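PDB 2CXX: probable GTP-binding protein engB from Pyrococcus horikoshii, which binds GDP and probably GTP as a member of the EngB family of GTPases, and is probably needed for normal cell division and septation. Local coordinates for residues Ala7-Val12 and Ile108-Glu113; Lys25-Arg28 and Gly33-Arg36; Ile38-Trp43 and Lys47-Pro52. One frame throughout, in Å; residues are numbered along the deposited sequence.

All three contacts lie in one G domain built on a mixed six-stranded sheet; contacts 1 and 2 touch GDP. Contacts 2 and 3 follow one another along the chain, and both are nested inside the loop of 95 residues that contact 1 closes. Contact 1 ties the end of strand 3-8 to helix 110-120; contact 3 pairs edge strand 39-43 with strand 46-50, which lies next to strand 3-8 in the sheet. Contact 2 sits in the loop between helix 14-22 and strand 39-43, its centre about 11 Å from that of contact 3, and Arg-27 and Asp-50 join them by a salt bridge. The centres of contacts 1 and 2 are about 18 Å apart.

Contact 1. Residues Ala7-Val12 and Ile108-Glu113; sequences AGRSNV and IPIDVE. With GDP (guanosine-5'-diphosphate), chain D.
Arg-9 and Asp-111 carry the charged part of this contact. The two side chains cross at about a right angle, and NE of Arg-9 points to OD2 of Asp-111 over 3.4 Å, a weak hydrogen bond within a salt bridge. The carboxylate stands at the edge of the guanidinium with its own plane turned 70° away, so the groups do not form the flat, two-pronged pairing open to arginine and aspartate. The bend in the arginine chain at its third torsion (chi3 -42°) brings NE up to the carboxylate of Asp-111.

One water accepts from NH2 of Arg-9 and donates to OD2 of Asp-111 at 2.7 Å; a second accepts from the backbone N of Arg-9 and donates to OD1 of Asp-111 at 2.6 Å. Both carboxylate oxygens of this buried aspartate are thus supplied with donors.

Residues 8-15 follow the Walker A pattern of a P-loop, which leaves strand 3-8 here through a type II turn from Arg-9 to Val-12. Asn-11, with the positive phi common at the third position of such a turn, directs its backbone N to O1B of GDP at 2.8 Å.

The apolar part is small. The methylenes of Arg-9 cross Ile-110 near the start of helix 110-120, CG meeting the branch methyl CG2 of Ile-110 at 3.8 Å; the apolar Ile-110 covers these methylenes, and Ile-98 of helix 94-104 also touches Arg-9.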
loop_
_atom_site.group_PDB
_atom_site.type_symbol
_atom_site.label_atom_id
_atom_site.label_comp_id
_atom_site.label_asym_id
_atom_site.label_seq_id
_atom_site.Cartn_x
_atom_site.Cartn_y
_atom_site.Cartn_z
ATOM N N ALA A 7 3.108 -1.871 0.710
ATOM C CA ALA A 7 3.193 -0.987 1.833
ATOM C C ALA A 7 1.791 -0.460 2.152
ATOM O O ALA A 7 0.902 -0.450 1.316
ATOM C CB ALA A 7 4.140 0.185 1.477
ATOM N N GLY A 8 1.582 -0.058 3.387
ATOM C CA GLY A 8 0.265 0.500 3.735
ATOM C C GLY A 8 0.143 0.699 5.250
ATOM O O GLY A 8 0.964 0.220 6.014
ATOM N N ARG A 9 -0.850 1.458 5.682
ATOM C CA ARG A 9 -1.002 1.615 7.131
ATOM C C ARG A 9 -1.465 0.293 7.729
ATOM O O ARG A 9 -2.086 -0.564 7.073
ATOM C CB ARG A 9 -2.037 2.731 7.427
ATOM C CG ARG A 9 -1.497 4.100 7.060
ATOM C CD ARG A 9 -2.488 5.256 7.253
ATOM N NE ARG A 9 -3.811 4.869 6.791
ATOM C CZ ARG A 9 -4.788 4.385 7.570
ATOM N NH1 ARG A 9 -4.656 4.254 8.883
ATOM N NH2 ARG A 9 -5.849 3.826 7.023
ATOM N N SER A 10 -1.151 0.101 8.989
ATOM C CA SER A 10 -1.565 -1.102 9.664
ATOM C C SER A 10 -3.106 -1.249 9.646
ATOM O O SER A 10 -3.837 -0.296 9.804
ATOM C CB SER A 10 -1.083 -1.064 11.148
ATOM O OG SER A 10 -1.583 -2.201 11.826
ATOM N N ASN A 11 -3.542 -2.471 9.450
ATOM C CA ASN A 11 -4.933 -2.896 9.442
ATOM C C ASN A 11 -5.728 -2.520 8.193
ATOM O O ASN A 11 -6.978 -2.587 8.212
ATOM C CB ASN A 11 -5.654 -2.407 10.715
ATOM C CG ASN A 11 -6.570 -3.495 11.314
ATOM O OD1 ASN A 11 -6.100 -4.594 11.721
ATOM N ND2 ASN A 11 -7.872 -3.222 11.320
ATOM N N VAL A 12 -5.049 -2.179 7.083
ATOM C CA VAL A 12 -5.810 -1.794 5.848
ATOM C C VAL A 12 -6.147 -3.048 5.052
ATOM O O VAL A 12 -6.899 -2.974 4.077
ATOM C CB VAL A 12 -5.006 -0.799 4.915
ATOM C CG1 VAL A 12 -4.737 0.563 5.648
ATOM C CG2 VAL A 12 -3.642 -1.425 4.466
ATOM N N ILE A 108 0.463 16.026 7.819
ATOM C CA ILE A 108 0.409 15.415 6.511
ATOM C C ILE A 108 -0.006 13.976 6.727
ATOM O O ILE A 108 0.688 13.251 7.414
ATOM C CB ILE A 108 1.797 15.391 5.855
ATOM C CG1 ILE A 108 2.409 16.793 5.965
ATOM C CG2 ILE A 108 1.678 14.815 4.426
ATOM C CD1 ILE A 108 1.792 17.742 5.012
ATOM N N PRO A 109 -1.155 13.572 6.150
ATOM C CA PRO A 109 -1.605 12.171 6.324
ATOM C C PRO A 109 -0.547 11.199 5.772
ATOM O O PRO A 109 0.102 11.465 4.754
ATOM C CB PRO A 109 -2.881 12.099 5.522
ATOM C CG PRO A 109 -3.343 13.579 5.446
ATOM C CD PRO A 109 -2.058 14.319 5.265
ATOM N N ILE A 110 -0.382 10.081 6.479
ATOM C CA ILE A 110 0.603 9.069 6.092
ATOM C C ILE A 110 0.429 8.591 4.630
ATOM O O ILE A 110 1.422 8.414 3.859
ATOM C CB ILE A 110 0.428 7.830 6.990
ATOM C CG1 ILE A 110 0.852 8.135 8.414
ATOM C CG2 ILE A 110 1.223 6.672 6.442
ATOM C CD1 ILE A 110 0.558 6.985 9.352
ATOM N N ASP A 111 -0.784 8.309 4.237
ATOM C CA ASP A 111 -1.021 7.815 2.881
ATOM C C ASP A 111 -0.584 8.778 1.786
ATOM O O ASP A 111 -0.083 8.383 0.723
ATOM C CB ASP A 111 -2.498 7.490 2.669
ATOM C CG ASP A 111 -2.911 6.131 3.278
ATOM O OD1 ASP A 111 -2.078 5.240 3.522
ATOM O OD2 ASP A 111 -4.106 5.989 3.545
ATOM N N VAL A 112 -0.848 10.060 2.038
ATOM C CA VAL A 112 -0.524 11.118 1.096
ATOM C C VAL A 112 1.010 11.277 1.078
ATOM O O VAL A 112 1.627 11.341 0.027
ATOM C CB VAL A 112 -1.143 12.404 1.580
ATOM C CG1 VAL A 112 -0.555 13.605 0.807
ATOM C CG2 VAL A 112 -2.659 12.335 1.462
ATOM N N GLU A 113 1.596 11.324 2.254
ATOM C CA GLU A 113 3.027 11.477 2.382
ATOM C C GLU A 113 3.729 10.357 1.658
ATOM O O GLU A 113 4.676 10.597 0.879
ATOM C CB GLU A 113 3.455 11.471 3.861
ATOM C CG GLU A 113 4.919 11.795 3.989
ATOM C CD GLU A 113 5.477 11.632 5.403
ATOM O OE1 GLU A 113 6.672 11.965 5.619
ATOM O OE2 GLU A 113 4.742 11.141 6.296
HETATM P PB GDP D . -2.715 -5.499 7.667
HETATM O O1B GDP D . -2.437 -5.032 9.056
HETATM O O2B GDP D . -2.871 -4.270 6.684
HETATM O O3B GDP D . -1.954 -6.705 7.158
HETATM O O3A GDP D . -4.210 -6.030 7.731
HETATM P PA GDP D . -4.964 -7.439 7.743
HETATM O O1A GDP D . -4.782 -8.117 6.443
HETATM O O2A GDP D . -4.458 -8.319 8.945
HETATM O "O5'" GDP D . -6.516 -7.041 7.799
HETATM C "C5'" GDP D . -6.799 -6.257 8.919
HETATM C "C4'" GDP D . -8.304 -6.296 9.213
HETATM O "O4'" GDP D . -9.070 -5.849 8.008
HETATM C "C3'" GDP D . -8.904 -7.632 9.495
HETATM O "O3'" GDP D . -9.836 -7.899 10.551
HETATM C "C2'" GDP D . -9.269 -8.191 8.102
HETATM O "O2'" GDP D . -10.361 -9.176 8.239
HETATM C "C1'" GDP D . -9.953 -6.937 7.550
HETATM N N9 GDP D . -10.001 -6.863 6.083
HETATM C C8 GDP D . -8.955 -7.069 5.156
HETATM N N7 GDP D . -9.393 -6.892 3.957
HETATM C C5 GDP D . -10.723 -6.567 4.010
HETATM C C6 GDP D . -11.732 -6.258 3.047
HETATM O O6 GDP D . -11.508 -6.254 1.876
HETATM N N1 GDP D . -13.017 -5.954 3.487
HETATM C C2 GDP D . -13.317 -5.958 4.820
HETATM N N2 GDP D . -14.604 -5.658 5.203
HETATM N N3 GDP D . -12.402 -6.243 5.734
HETATM C C4 GDP D . -11.106 -6.549 5.368
HETATM O O HOH W 1 -5.337 3.692 4.089
HETATM O O HOH W 2 -2.649 2.740 3.864
#

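Contact 2. Residues Lys25-Arg28 and Gly33-Arg36; sequences KVRR and GVTR. With GDP (guanosine-5'-diphosphate), chain D.
The guanidinium of Arg-27 meets the backbone of Val-34 at its edge: NH1 donates to the carbonyl O of Val-34 over 2.9 Å, with the oxygen in the guanidinium plane. That of Arg-28 has O1A of GDP at its edge, in plane, while O2A is approached obliquely. The Arg-27 bond is bent, 133° at the hydrogen, and NH1 stands above the carbonyl plane. CG1 of Val-34 lies 3.7 Å from NH1 of Arg-27, the two side chains crossing at about a right angle. An extended run from CG to NE (chi2 -166°, chi3 -175°) carries the head across to this loop. Its other nitrogens are engaged as well, NE in a salt bridge with Asp-50 and NH2 with the carbonyl of Lys-37.

Both segments belong to the loop between helix 14-22 and strand 39-43, the first switch region of G domains, and Thr-35 is a predicted magnesium ligand. With an alanine at Arg-27, the Val-34 carbonyl would probably lose this donor and Asp-50 one of its charged partners.

Arg-28 turns to the nucleotide instead. Its NH2 comes within 3.0 Å of O2A of GDP and also donates to OG of Ser-15, while NH1 donates to the carbonyl O of Arg-27 at 3.1 Å; these bonds would limit the turning of the group.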
loop_
_atom_site.group_PDB
_atom_site.type_symbol
_atom_site.label_atom_id
_atom_site.label_comp_id
_atom_site.label_asym_id
_atom_site.label_seq_id
_atom_site.Cartn_x
_atom_site.Cartn_y
_atom_site.Cartn_z
ATOM N N LYS A 25 0.510 -17.133 3.587
ATOM C CA LYS A 25 0.098 -16.433 4.789
ATOM C C LYS A 25 1.330 -15.814 5.333
ATOM O O LYS A 25 2.336 -16.507 5.567
ATOM C CB LYS A 25 -0.440 -17.404 5.847
ATOM C CG LYS A 25 -1.838 -17.863 5.594
ATOM C CD LYS A 25 -2.826 -16.704 5.814
ATOM C CE LYS A 25 -4.243 -17.156 5.711
ATOM N NZ LYS A 25 -5.203 -16.125 6.315
ATOM N N VAL A 26 1.289 -14.509 5.501
ATOM C CA VAL A 26 2.403 -13.810 6.053
ATOM C C VAL A 26 1.893 -13.003 7.235
ATOM O O VAL A 26 0.684 -12.681 7.329
ATOM C CB VAL A 26 3.008 -12.855 5.000
ATOM C CG1 VAL A 26 3.418 -13.660 3.818
ATOM C CG2 VAL A 26 2.008 -11.796 4.584
ATOM N N ARG A 27 2.815 -12.708 8.136
ATOM C CA ARG A 27 2.532 -11.917 9.321
ATOM C C ARG A 27 1.364 -12.449 10.162
ATOM O O ARG A 27 0.584 -11.686 10.744
ATOM C CB ARG A 27 2.307 -10.471 8.892
ATOM C CG ARG A 27 3.555 -9.908 8.184
ATOM C CD ARG A 27 3.477 -8.406 8.061
ATOM N NE ARG A 27 4.577 -7.846 7.287
ATOM C CZ ARG A 27 5.770 -7.555 7.788
ATOM N NH1 ARG A 27 6.037 -7.774 9.074
ATOM N NH2 ARG A 27 6.695 -7.015 6.998
ATOM N N ARG A 28 1.257 -13.765 10.251
ATOM C CA ARG A 28 0.193 -14.324 11.074
ATOM C C ARG A 28 0.720 -14.913 12.393
ATOM O O ARG A 28 -0.028 -15.536 13.145
ATOM C CB ARG A 28 -0.611 -15.340 10.260
ATOM C CG ARG A 28 -1.616 -14.638 9.335
ATOM C CD ARG A 28 -2.616 -13.823 10.201
ATOM N NE ARG A 28 -3.539 -13.034 9.387
ATOM C CZ ARG A 28 -3.238 -11.847 8.866
ATOM N NH1 ARG A 28 -2.034 -11.327 9.086
ATOM N NH2 ARG A 28 -4.127 -11.196 8.106
ATOM N N GLY A 33 8.335 -11.821 16.256
ATOM C CA GLY A 33 9.390 -10.833 16.098
ATOM C C GLY A 33 9.646 -10.307 14.693
ATOM O O GLY A 33 10.717 -9.733 14.414
ATOM N N VAL A 34 8.696 -10.511 13.786
ATOM C CA VAL A 34 8.866 -9.983 12.444
ATOM C C VAL A 34 7.919 -8.790 12.281
ATOM O O VAL A 34 7.946 -8.093 11.259
ATOM C CB VAL A 34 8.605 -11.082 11.383
ATOM C CG1 VAL A 34 7.306 -10.846 10.652
ATOM C CG2 VAL A 34 9.808 -11.169 10.448
ATOM N N THR A 35 7.119 -8.527 13.319
ATOM C CA THR A 35 6.147 -7.423 13.304
ATOM C C THR A 35 6.720 -6.052 12.916
ATOM O O THR A 35 6.052 -5.205 12.309
ATOM C CB THR A 35 5.434 -7.300 14.698
ATOM O OG1 THR A 35 4.429 -6.286 14.611
ATOM C CG2 THR A 35 6.422 -6.932 15.802
ATOM N N ARG A 36 7.966 -5.811 13.271
ATOM C CA ARG A 36 8.559 -4.539 12.956
ATOM C C ARG A 36 9.626 -4.622 11.862
ATOM O O ARG A 36 10.414 -3.698 11.676
ATOM C CB ARG A 36 9.116 -3.944 14.264
ATOM C CG ARG A 36 7.991 -3.533 15.254
ATOM C CD ARG A 36 8.397 -3.638 16.749
ATOM N NE ARG A 36 9.811 -3.326 16.978
ATOM C CZ ARG A 36 10.325 -2.912 18.143
ATOM N NH1 ARG A 36 9.533 -2.748 19.205
ATOM N NH2 ARG A 36 11.641 -2.673 18.244
HETATM P PB GDP D . -2.715 -5.499 7.667
HETATM O O1B GDP D . -2.437 -5.032 9.056
HETATM O O2B GDP D . -2.871 -4.270 6.684
HETATM O O3B GDP D . -1.954 -6.705 7.158
HETATM O O3A GDP D . -4.210 -6.030 7.731
HETATM P PA GDP D . -4.964 -7.439 7.743
HETATM O O1A GDP D . -4.782 -8.117 6.443
HETATM O O2A GDP D . -4.458 -8.319 8.945
HETATM O "O5'" GDP D . -6.516 -7.041 7.799
HETATM C "C5'" GDP D . -6.799 -6.257 8.919
HETATM C "C4'" GDP D . -8.304 -6.296 9.213
HETATM O "O4'" GDP D . -9.070 -5.849 8.008
HETATM C "C3'" GDP D . -8.904 -7.632 9.495
HETATM O "O3'" GDP D . -9.836 -7.899 10.551
HETATM C "C2'" GDP D . -9.269 -8.191 8.102
HETATM O "O2'" GDP D . -10.361 -9.176 8.239
HETATM C "C1'" GDP D . -9.953 -6.937 7.550
HETATM N N9 GDP D . -10.001 -6.863 6.083
HETATM C C8 GDP D . -8.955 -7.069 5.156
HETATM N N7 GDP D . -9.393 -6.892 3.957
HETATM C C5 GDP D . -10.723 -6.567 4.010
HETATM C C6 GDP D . -11.732 -6.258 3.047
HETATM O O6 GDP D . -11.508 -6.254 1.876
HETATM N N1 GDP D . -13.017 -5.954 3.487
HETATM C C2 GDP D . -13.317 -5.958 4.820
HETATM N N2 GDP D . -14.604 -5.658 5.203
HETATM N N3 GDP D . -12.402 -6.243 5.734
HETATM C C4 GDP D . -11.106 -6.549 5.368
#

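Contact 3. Residues Ile38-Trp43 and Lys47-Pro52; sequences IIEIEW and KIIDMP
Ile-41 and Ile-48 face each other as an antiparallel hydrogen-bonded pair, with N of Ile-41 to O of Ile-48 and N of Ile-48 to O of Ile-41 both at 2.8 Å and nearly straight. Ile-39 and Asp-50 form the next such pair, and together these bonds hold together the hairpin of strands 39-43 and 46-50 at the edge of the G-domain sheet.

One face is tight: Ile-41, Ile-48 and Asp-50 lie against helix 14-22, with Ile-39 against the loop residues Val-26 and Val-34. CD1 of Ile-41 reaches CG2 of Ile-48 at 4.0 Å, and CD1 of Ile-48 lies 3.6 Å from CE3 of Trp-43, whose ring covers the end of the Ile-48 side chain and is itself met by Phe-179. Beta-branched isoleucines fit both the extended backbone and this buried layer.

The other face is mixed. It is tight at Ile-49, where Ile-38 presses CG2 on CG2 of Ile-49 at 3.4 Å, closer than usual for carbons; Ile-38 also lies beside the selenium of Met-51, present as selenomethionine. At Glu-40, Glu-42 and Lys-47 it is looser, charged and nearer solvent. Lys-47 folds back through three bent torsions (chi2 62°, chi3 54°, chi4 83°), bringing NZ to OE1 of Glu-40 at 2.6 Å, on the anti side of the carboxylate. A water bridges the same NZ to OE1 of Glu-42.

Asp-50, held by its backbone to Ile-39, shares its carboxylate between two cations, OD2 with Arg-27 and OD1 with Lys-14; the carbonyl of Met-51 also meets NZ of Lys-14, which links the end of the hairpin to the P-loop.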
loop_
_atom_site.group_PDB
_atom_site.type_symbol
_atom_site.label_atom_id
_atom_site.label_comp_id
_atom_site.label_asym_id
_atom_site.label_seq_id
_atom_site.Cartn_x
_atom_site.Cartn_y
_atom_site.Cartn_z
ATOM N N ILE A 38 10.909 -5.964 7.698
ATOM C CA ILE A 38 10.613 -6.125 6.271
ATOM C C ILE A 38 10.778 -7.582 5.942
ATOM O O ILE A 38 11.748 -8.219 6.371
ATOM C CB ILE A 38 11.605 -5.269 5.445
ATOM C CG1 ILE A 38 11.436 -3.815 5.859
ATOM C CG2 ILE A 38 11.424 -5.476 3.967
ATOM C CD1 ILE A 38 12.511 -2.876 5.242
ATOM N N ILE A 39 9.836 -8.139 5.187
ATOM C CA ILE A 39 9.914 -9.552 4.848
ATOM C C ILE A 39 9.871 -9.725 3.337
ATOM O O ILE A 39 9.333 -8.857 2.635
ATOM C CB ILE A 39 8.755 -10.367 5.493
ATOM C CG1 ILE A 39 7.425 -9.857 5.024
ATOM C CG2 ILE A 39 8.921 -10.416 7.046
ATOM C CD1 ILE A 39 6.318 -10.827 5.424
ATOM N N GLU A 40 10.464 -10.807 2.837
ATOM C CA GLU A 40 10.455 -11.128 1.398
ATOM C C GLU A 40 9.638 -12.381 1.149
ATOM O O GLU A 40 9.724 -13.398 1.875
ATOM C CB GLU A 40 11.892 -11.333 0.857
ATOM C CG GLU A 40 12.597 -10.025 0.702
ATOM C CD GLU A 40 13.932 -10.080 -0.031
ATOM O OE1 GLU A 40 14.252 -11.099 -0.720
ATOM O OE2 GLU A 40 14.617 -9.074 0.157
ATOM N N ILE A 41 8.822 -12.291 0.127
ATOM C CA ILE A 41 7.933 -13.398 -0.268
ATOM C C ILE A 41 8.177 -13.826 -1.730
ATOM O O ILE A 41 8.181 -12.988 -2.654
ATOM C CB ILE A 41 6.443 -12.944 -0.070
ATOM C CG1 ILE A 41 6.203 -12.576 1.399
ATOM C CG2 ILE A 41 5.429 -14.061 -0.493
ATOM C CD1 ILE A 41 5.212 -11.374 1.506
ATOM N N GLU A 42 8.382 -15.121 -1.948
ATOM C CA GLU A 42 8.505 -15.608 -3.306
ATOM C C GLU A 42 7.114 -15.753 -3.924
ATOM O O GLU A 42 6.252 -16.433 -3.379
ATOM C CB GLU A 42 9.258 -16.925 -3.328
ATOM C CG GLU A 42 10.701 -16.716 -2.945
ATOM C CD GLU A 42 11.449 -17.975 -2.563
ATOM O OE1 GLU A 42 12.691 -17.852 -2.438
ATOM O OE2 GLU A 42 10.838 -19.047 -2.374
ATOM N N TRP A 43 6.873 -15.101 -5.055
ATOM C CA TRP A 43 5.550 -15.134 -5.745
ATOM C C TRP A 43 5.871 -15.693 -7.121
ATOM O O TRP A 43 6.103 -14.943 -8.100
ATOM C CB TRP A 43 4.987 -13.686 -5.867
ATOM C CG TRP A 43 3.601 -13.606 -6.422
ATOM C CD1 TRP A 43 2.684 -14.622 -6.500
ATOM C CD2 TRP A 43 2.954 -12.442 -6.927
ATOM N NE1 TRP A 43 1.502 -14.151 -7.010
ATOM C CE2 TRP A 43 1.636 -12.816 -7.283
ATOM C CE3 TRP A 43 3.358 -11.122 -7.096
ATOM C CZ2 TRP A 43 0.698 -11.902 -7.800
ATOM C CZ3 TRP A 43 2.422 -10.201 -7.607
ATOM C CH2 TRP A 43 1.101 -10.616 -7.947
ATOM N N LYS A 47 9.335 -11.466 -6.713
ATOM C CA LYS A 47 9.584 -11.292 -5.311
ATOM C C LYS A 47 8.727 -10.163 -4.801
ATOM O O LYS A 47 8.742 -9.102 -5.418
ATOM C CB LYS A 47 11.061 -10.865 -5.147
ATOM C CG LYS A 47 11.468 -10.367 -3.803
ATOM C CD LYS A 47 11.301 -11.441 -2.727
ATOM C CE LYS A 47 12.025 -12.707 -3.082
ATOM N NZ LYS A 47 13.518 -12.660 -2.716
ATOM N N ILE A 48 8.025 -10.401 -3.701
ATOM C CA ILE A 48 7.335 -9.311 -3.005
ATOM C C ILE A 48 8.193 -8.937 -1.778
ATOM O O ILE A 48 8.666 -9.804 -1.063
ATOM C CB ILE A 48 5.932 -9.756 -2.523
ATOM C CG1 ILE A 48 5.055 -9.924 -3.770
ATOM C CG2 ILE A 48 5.396 -8.753 -1.466
ATOM C CD1 ILE A 48 3.594 -10.493 -3.574
ATOM N N ILE A 49 8.441 -7.634 -1.591
ATOM C CA ILE A 49 9.142 -7.181 -0.387
ATOM C C ILE A 49 8.035 -6.401 0.337
ATOM O O ILE A 49 7.508 -5.413 -0.149
ATOM C CB ILE A 49 10.398 -6.360 -0.706
ATOM C CG1 ILE A 49 11.331 -7.190 -1.597
ATOM C CG2 ILE A 49 11.100 -6.014 0.613
ATOM C CD1 ILE A 49 12.575 -6.483 -2.026
ATOM N N ASP A 50 7.658 -6.907 1.492
ATOM C CA ASP A 50 6.542 -6.375 2.254
ATOM C C ASP A 50 6.975 -5.545 3.441
ATOM O O ASP A 50 7.598 -6.062 4.362
ATOM C CB ASP A 50 5.693 -7.561 2.734
ATOM C CG ASP A 50 4.486 -7.113 3.491
ATOM O OD1 ASP A 50 3.817 -6.164 3.025
ATOM O OD2 ASP A 50 4.202 -7.711 4.544
HETATM N N MSE A 51 6.619 -4.267 3.436
HETATM C CA MSE A 51 6.971 -3.356 4.488
HETATM C C MSE A 51 6.037 -3.509 5.668
HETATM O O MSE A 51 4.881 -3.847 5.495
HETATM C CB MSE A 51 6.852 -1.918 3.993
HETATM C CG MSE A 51 7.504 -1.568 2.672
HETATM SE SE MSE A 51 9.496 -1.883 2.796
HETATM C CE MSE A 51 9.807 -2.543 0.949
ATOM N N PRO A 52 6.562 -3.379 6.887
ATOM C CA PRO A 52 5.661 -3.475 8.039
ATOM C C PRO A 52 4.628 -2.327 7.923
ATOM O O PRO A 52 4.910 -1.265 7.393
ATOM C CB PRO A 52 6.598 -3.293 9.253
ATOM C CG PRO A 52 7.894 -2.876 8.702
ATOM C CD PRO A 52 7.987 -3.282 7.272
HETATM O O HOH W 3 14.108 -15.660 -2.466
#